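Plu4264 (Photorhabdus luminescens subsp. laumondii, PDB 4MV2) is a cupin of unknown function that binds a metal ion, here nickel. Local coordinates at residues Gln62-Ile67 with Asn95-His101. Residues are numbered along the deposited sequence; the frame is centred on the assembly and turned at random.
Sequences QGNAII and NNQEDFH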
ATOM      1  N   GLN A  62       0.403  11.644  -1.212  1.00 10.12           N
ATOM      2  CA  GLN A  62       0.850  13.033  -1.116  1.00 10.17           C
ATOM      3  C   GLN A  62       0.177  13.814  -2.230  1.00 10.22           C
ATOM      4  O   GLN A  62       0.007  13.315  -3.350  1.00 10.85           O
ATOM      5  CB  GLN A  62       2.360  13.081  -1.295  1.00 10.93           C
ATOM      6  CG  GLN A  62       3.013  14.455  -1.137  1.00 11.99           C
ATOM      7  CD  GLN A  62       4.526  14.310  -1.380  1.00 12.75           C
ATOM      8  OE1 GLN A  62       5.198  13.438  -0.787  1.00 15.52           O
ATOM      9  NE2 GLN A  62       5.034  15.035  -2.281  1.00 13.72           N
ATOM     10  N   GLY A  63      -0.158  15.060  -1.946  1.00 11.44           N
ATOM     11  CA  GLY A  63      -0.731  15.953  -2.944  1.00 11.90           C
ATOM     12  C   GLY A  63      -2.235  15.897  -2.979  1.00 12.29           C
ATOM     13  O   GLY A  63      -2.869  15.398  -2.027  1.00 13.32           O
ATOM     14  N   ASN A  64      -2.781  16.437  -4.075  1.00 12.76           N
ATOM     15  CA  ASN A  64      -4.217  16.550  -4.254  1.00 12.92           C
ATOM     16  C   ASN A  64      -4.569  16.165  -5.655  1.00 13.18           C
ATOM     17  O   ASN A  64      -3.882  16.542  -6.586  1.00 14.08           O
ATOM     18  CB  ASN A  64      -4.657  18.006  -4.008  1.00 15.08           C
ATOM     19  CG  ASN A  64      -4.411  18.420  -2.592  1.00 17.08           C
ATOM     20  OD1 ASN A  64      -3.349  18.955  -2.246  1.00 18.73           O
ATOM     21  ND2 ASN A  64      -5.353  18.113  -1.741  1.00 18.20           N
ATOM     22  N   ALA A  65      -5.687  15.479  -5.801  1.00 12.90           N
ATOM     23  CA  ALA A  65      -6.171  15.101  -7.116  1.00 12.51           C
ATOM     24  C   ALA A  65      -7.653  14.863  -7.070  1.00 12.87           C
ATOM     25  O   ALA A  65      -8.242  14.831  -5.997  1.00 14.86           O
ATOM     26  CB  ALA A  65      -5.439  13.874  -7.633  1.00 13.54           C
ATOM     27  N   ILE A  66      -8.216  14.665  -8.252  1.00 13.60           N
ATOM     28  CA  ILE A  66      -9.574  14.165  -8.412  1.00 14.61           C
ATOM     29  C   ILE A  66      -9.501  12.753  -8.958  1.00 15.53           C
ATOM     30  O   ILE A  66      -8.865  12.538  -9.976  1.00 15.77           O
ATOM     31  CB  ILE A  66     -10.353  15.023  -9.402  1.00 16.37           C
ATOM     32  CG1 ILE A  66     -10.459  16.446  -8.873  1.00 17.85           C
ATOM     33  CG2 ILE A  66     -11.734  14.451  -9.631  1.00 17.63           C
ATOM     34  CD1 ILE A  66     -10.955  17.416  -9.927  1.00 19.81           C
ATOM     35  N   ILE A  67     -10.169  11.812  -8.301  1.00 14.96           N
ATOM     36  CA  ILE A  67     -10.310  10.482  -8.877  1.00 15.56           C
ATOM     37  C   ILE A  67     -11.684  10.468  -9.536  1.00 15.23           C
ATOM     38  O   ILE A  67     -12.693  10.587  -8.858  1.00 16.09           O
ATOM     39  CB  ILE A  67     -10.193   9.340  -7.862  1.00 16.53           C
ATOM     40  CG1 ILE A  67      -9.027   9.554  -6.891  1.00 17.99           C
ATOM     41  CG2 ILE A  67     -10.082   8.031  -8.602  1.00 15.97           C
ATOM     42  CD1 ILE A  67      -7.685   9.600  -7.535  1.00 18.30           C
ATOM     43  N   ASN A  95      -4.798  18.692 -11.151  1.00 13.35           N
ATOM     44  CA  ASN A  95      -4.844  20.068 -11.656  1.00 14.68           C
ATOM     45  C   ASN A  95      -3.860  20.996 -10.928  1.00 15.08           C
ATOM     46  O   ASN A  95      -3.778  22.180 -11.232  1.00 18.10           O
ATOM     47  CB  ASN A  95      -6.245  20.676 -11.518  1.00 15.93           C
ATOM     48  CG  ASN A  95      -7.284  20.026 -12.407  1.00 16.85           C
ATOM     49  OD1 ASN A  95      -8.440  19.872 -11.997  1.00 18.47           O
ATOM     50  ND2 ASN A  95      -6.918  19.685 -13.603  1.00 16.54           N
ATOM     51  N   ASN A  96      -3.100  20.453  -9.986  0.70 14.69           N
ATOM     52  CA  ASN A  96      -2.292  21.235  -9.079  0.70 14.87           C
ATOM     53  C   ASN A  96      -0.846  21.341  -9.505  0.70 14.51           C
ATOM     54  O   ASN A  96      -0.426  20.690 -10.435  0.70 14.27           O
ATOM     55  CB  ASN A  96      -2.475  20.685  -7.674  0.70 16.70           C
ATOM     56  CG  ASN A  96      -3.947  20.554  -7.319  0.70 19.53           C
ATOM     57  OD1 ASN A  96      -4.625  21.554  -7.163  0.70 21.34           O
ATOM     58  ND2 ASN A  96      -4.454  19.327  -7.238  0.70 20.32           N
ATOM     59  N   GLN A  97      -0.098  22.167  -8.796  1.00 14.70           N
ATOM     60  CA  GLN A  97       1.286  22.440  -9.104  1.00 15.90           C
ATOM     61  C   GLN A  97       2.264  21.452  -8.572  1.00 14.47           C
ATOM     62  O   GLN A  97       3.432  21.554  -8.887  1.00 15.39           O
ATOM     63  CB  GLN A  97       1.628  23.825  -8.513  1.00 21.04           C
ATOM     64  CG  GLN A  97       0.901  24.956  -9.157  1.00 25.63           C
ATOM     65  CD  GLN A  97       1.547  25.289 -10.464  1.00 29.71           C
ATOM     66  OE1 GLN A  97       2.730  25.629 -10.510  1.00 32.49           O
ATOM     67  NE2 GLN A  97       0.814  25.145 -11.529  1.00 30.45           N
ATOM     68  N   GLU A  98       1.790  20.532  -7.735  1.00 14.01           N
ATOM     69  CA  GLU A  98       2.664  19.584  -7.037  1.00 13.85           C
ATOM     70  C   GLU A  98       2.329  18.162  -7.481  1.00 11.14           C
ATOM     71  O   GLU A  98       1.166  17.842  -7.760  1.00 11.53           O
ATOM     72  CB  GLU A  98       2.414  19.676  -5.528  1.00 17.81           C
ATOM     73  CG  GLU A  98       2.550  21.057  -4.894  1.00 21.88           C
ATOM     74  CD  GLU A  98       1.331  21.985  -5.077  1.00 26.04           C
ATOM     75  OE1 GLU A  98       0.180  21.553  -5.387  1.00 27.14           O
ATOM     76  OE2 GLU A  98       1.550  23.182  -4.873  1.00 28.88           O
ATOM     77  N   ASP A  99       3.336  17.300  -7.516  1.00 11.09           N
ATOM     78  CA  ASP A  99       3.153  15.891  -7.784  1.00 10.72           C
ATOM     79  C   ASP A  99       2.061  15.283  -6.919  1.00 10.86           C
ATOM     80  O   ASP A  99       1.948  15.579  -5.748  1.00 10.95           O
ATOM     81  CB  ASP A  99       4.455  15.149  -7.410  1.00 10.54           C
ATOM     82  CG  ASP A  99       5.592  15.317  -8.373  1.00 11.14           C
ATOM     83  OD1 ASP A  99       5.391  15.512  -9.582  1.00 10.68           O
ATOM     84  OD2 ASP A  99       6.751  15.173  -7.903  1.00 12.57           O
ATOM     85  N   PHE A 100       1.285  14.390  -7.509  1.00  9.72           N
ATOM     86  CA  PHE A 100       0.282  13.611  -6.797  1.00  8.97           C
ATOM     87  C   PHE A 100       0.748  12.171  -6.732  1.00  9.22           C
ATOM     88  O   PHE A 100       0.985  11.551  -7.760  1.00 10.69           O
ATOM     89  CB  PHE A 100      -1.075  13.664  -7.474  1.00  9.89           C
ATOM     90  CG  PHE A 100      -2.099  12.815  -6.796  1.00  9.77           C
ATOM     91  CD1 PHE A 100      -2.610  13.205  -5.561  1.00 10.38           C
ATOM     92  CD2 PHE A 100      -2.535  11.609  -7.340  1.00 10.54           C
ATOM     93  CE1 PHE A 100      -3.557  12.452  -4.918  1.00 10.82           C
ATOM     94  CE2 PHE A 100      -3.491  10.862  -6.671  1.00 10.57           C
ATOM     95  CZ  PHE A 100      -3.975  11.282  -5.476  1.00 10.92           C
ATOM     96  N   HIS A 101       0.954  11.667  -5.513  1.00  8.96           N
ATOM     97  CA  HIS A 101       1.449  10.322  -5.298  1.00  8.99           C
ATOM     98  C   HIS A 101       0.363   9.429  -4.717  1.00  9.78           C
ATOM     99  O   HIS A 101      -0.339   9.816  -3.769  1.00  9.49           O
ATOM    100  CB  HIS A 101       2.582  10.306  -4.266  1.00  9.02           C
ATOM    101  CG  HIS A 101       3.802  11.076  -4.620  1.00  8.77           C
ATOM    102  ND1 HIS A 101       5.000  10.443  -4.849  1.00  9.34           N
ATOM    103  CD2 HIS A 101       4.037  12.412  -4.724  1.00  9.53           C
ATOM    104  CE1 HIS A 101       5.924  11.355  -5.075  1.00  9.80           C
ATOM    105  NE2 HIS A 101       5.369  12.559  -4.982  1.00  9.94           N
TER
HETATM  106  O   HOH W   1       3.430  16.767  -3.800  1.00 16.44           O
HETATM  107  O   HOH W   2      -1.171  17.444  -6.296  1.00 13.75           O
HETATM  108  O   HOH W   3      -1.448  19.567  -4.365  1.00 20.44           O
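An antiparallel hydrogen-bonded pair, Q62 with H101, anchors this contact where the chain crosses between the two sheets of the cupin fold: strand 55-62 passes into strand 64-69 of the other sheet, while the loop 95-99 carries the chain from strand 90-94 back to strand 100-107. Two backbone bonds define the pair: H101 N to Q62 O is short (2.9 Å) and nearly straight (168°), and Q62 N to H101 O is longer at 3.2 Å. G63 then turns the chain between the sheets with a positive phi, its CA 3.9 Å from D99 O. Just beyond it, A65 CB sits over the centre of one face of the F100 ring, 3.4 Å from its centroid and 4° off the normal, a CH-pi contact, while G63 C lies at the ring edge. The F100 CG stands anti to the backbone N, which sends the ring between the sheets, where V60, V76 and V92 also touch it. On the face turned to the second subunit, the extended Q62 side chain runs beside H101, pointing the same way, its amide plane 41° from the imidazole. Both polar groups have stronger partners beyond the pair: Q62 OE1 bonds K78 of the second subunit and H101 ND1 bonds W38. Farther along, one of two N96 conformers brings ND2 to N64 O at 2.9 Å, a bent bond from above the carbonyl plane and probably not permanent. A water accepts from Q62 NE2 (2.8 Å) and donates to D99 O; another accepts from N64 N and lies by E98 O. The chemistry thus divides: direct backbone bonds and a buried aromatic contact fix the sheet-to-sheet passage, whereas the loop, itself tied to N94 and R42, is joined across to 62-67 by one amide bond and by water.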